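Local coordinates for protein putative aminopeptidase (Leishmania major, PDB 5NTH) that probably removes amino acids from the N-termini of peptides as a manganese-dependent metalloaminopeptidase of the M17 leucyl aminopeptidase family, at residues 401-406 / 502-507. Sequence-based numbering, arbitrary orientation.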
# COMPACT_ATOMS: atom_id res chain seq x y z
N TYR A 401 -3.71 40.12 -2.31
CA TYR A 401 -4.24 41.15 -1.41
C TYR A 401 -3.18 42.09 -0.86
O TYR A 401 -3.37 43.29 -0.82
CB TYR A 401 -4.96 40.56 -0.21
CG TYR A 401 -5.50 41.67 0.65
CD1 TYR A 401 -6.73 42.23 0.36
CD2 TYR A 401 -4.76 42.23 1.71
CE1 TYR A 401 -7.25 43.28 1.10
CE2 TYR A 401 -5.27 43.29 2.46
CZ TYR A 401 -6.53 43.82 2.14
OH TYR A 401 -7.10 44.88 2.82
N ALA A 402 -2.09 41.53 -0.37
CA ALA A 402 -1.09 42.29 0.35
C ALA A 402 -0.28 43.14 -0.60
O ALA A 402 0.16 44.23 -0.23
CB ALA A 402 -0.18 41.37 1.13
N THR A 403 -0.08 42.66 -1.83
CA THR A 403 0.72 43.39 -2.82
C THR A 403 -0.07 44.27 -3.75
O THR A 403 0.50 45.18 -4.30
CB THR A 403 1.55 42.46 -3.72
OG1 THR A 403 0.70 41.52 -4.41
CG2 THR A 403 2.55 41.76 -2.89
N GLY A 404 -1.35 43.97 -3.94
CA GLY A 404 -2.19 44.69 -4.90
C GLY A 404 -3.47 45.34 -4.41
O GLY A 404 -4.13 46.00 -5.18
N GLU A 405 -3.84 45.16 -3.16
CA GLU A 405 -5.11 45.73 -2.68
C GLU A 405 -4.99 46.71 -1.49
O GLU A 405 -5.96 47.37 -1.13
CB GLU A 405 -6.04 44.57 -2.34
CG GLU A 405 -6.51 43.82 -3.58
CD GLU A 405 -7.56 44.59 -4.37
OE1 GLU A 405 -8.07 45.58 -3.81
OE2 GLU A 405 -7.87 44.19 -5.53
N GLN A 406 -3.82 46.79 -0.90
CA GLN A 406 -3.59 47.74 0.18
C GLN A 406 -3.33 49.13 -0.38
O GLN A 406 -3.05 49.29 -1.57
CB GLN A 406 -2.43 47.26 1.02
CG GLN A 406 -2.72 45.90 1.64
CD GLN A 406 -2.02 45.69 2.97
OE1 GLN A 406 -2.62 45.85 4.05
NE2 GLN A 406 -0.74 45.34 2.89
N GLU A 502 1.56 42.64 -10.18
CA GLU A 502 2.63 43.11 -11.05
C GLU A 502 3.18 44.45 -10.59
O GLU A 502 4.29 44.77 -10.92
CB GLU A 502 2.18 43.14 -12.51
CG GLU A 502 2.00 41.74 -13.10
CD GLU A 502 1.80 41.70 -14.63
OE1 GLU A 502 2.43 42.53 -15.37
OE2 GLU A 502 1.02 40.81 -15.10
N ARG A 503 2.44 45.20 -9.78
CA ARG A 503 2.95 46.45 -9.22
C ARG A 503 4.03 46.26 -8.15
O ARG A 503 4.76 47.19 -7.83
CB ARG A 503 1.79 47.30 -8.66
CG ARG A 503 1.37 47.04 -7.24
CD ARG A 503 0.32 48.04 -6.83
NE ARG A 503 -0.22 47.77 -5.49
CZ ARG A 503 -1.16 48.50 -4.88
NH1 ARG A 503 -1.68 49.57 -5.46
NH2 ARG A 503 -1.61 48.16 -3.66
N PHE A 504 4.12 45.07 -7.58
CA PHE A 504 5.11 44.79 -6.55
C PHE A 504 6.39 44.36 -7.22
O PHE A 504 6.39 43.44 -8.00
CB PHE A 504 4.60 43.69 -5.63
CG PHE A 504 5.64 43.10 -4.76
CD1 PHE A 504 6.11 43.80 -3.67
CD2 PHE A 504 6.17 41.85 -5.04
CE1 PHE A 504 7.10 43.28 -2.86
CE2 PHE A 504 7.15 41.30 -4.23
CZ PHE A 504 7.62 42.03 -3.13
N ARG A 505 7.49 45.00 -6.86
CA ARG A 505 8.76 44.88 -7.58
C ARG A 505 9.98 44.38 -6.73
O ARG A 505 11.00 43.98 -7.29
CB ARG A 505 9.06 46.22 -8.30
N GLY A 506 9.87 44.38 -5.40
CA GLY A 506 10.96 43.90 -4.52
C GLY A 506 10.89 42.41 -4.15
O GLY A 506 10.03 41.69 -4.61
N PRO A 507 11.79 41.95 -3.28
CA PRO A 507 11.92 40.53 -3.03
C PRO A 507 10.68 39.84 -2.44
O PRO A 507 9.95 40.41 -1.61
CB PRO A 507 13.04 40.47 -1.99
CG PRO A 507 13.75 41.74 -2.12
CD PRO A 507 12.66 42.71 -2.38
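Arg-503 reaches across to the C-terminal end of helix 391-404 and grips two backbone carbonyls with one guanidinium group. Its NE donates to Thr-403 O (2.9 Å) in a fairly straight bond, 164° at the hydrogen. Its NH2 donates to Gln-406 O at 2.8 Å along a more bent path (146°). Both oxygens lie at the edge of the guanidinium, close to its plane, so the two bonds together restrain its rotation. The chain from CG to NE is fully extended, which carries the charge from the loop to the carbonyls. Gly-404 C lies over one guanidinium face, 3.5 Å from Arg-503 NH2, and the glycine adds no side chain there.

Thr-403 serves both halves of the contact. While its carbonyl takes the arginine, its CB packs 3.8 Å from Phe-504 CB, and its methyl CG2 sits over one face of the phenyl ring in a CH-pi contact, 4.3 Å from the centroid. With CG anti to the backbone N (chi1 166°), the Phe-504 ring turns that face to the methyl; both side chains also touch Leu-413 of strand 412-417. A beta-branched threonine suits this spot: the methyl meets the ring, whereas OG1 bonds back to Val-399 O and also to Ser-501 N, just before the loop segment.

The contact thus joins the loop leading into strand 508-512 to the helix end in the catalytic domain, away from the two manganese sites. Carbonyls in the last turn of a helix commonly lack an amide partner; here a cationic side chain supplies N-H groups to one of them and to a carbonyl just beyond, and its positive charge probably also interacts favourably with the negative end of the helix dipole.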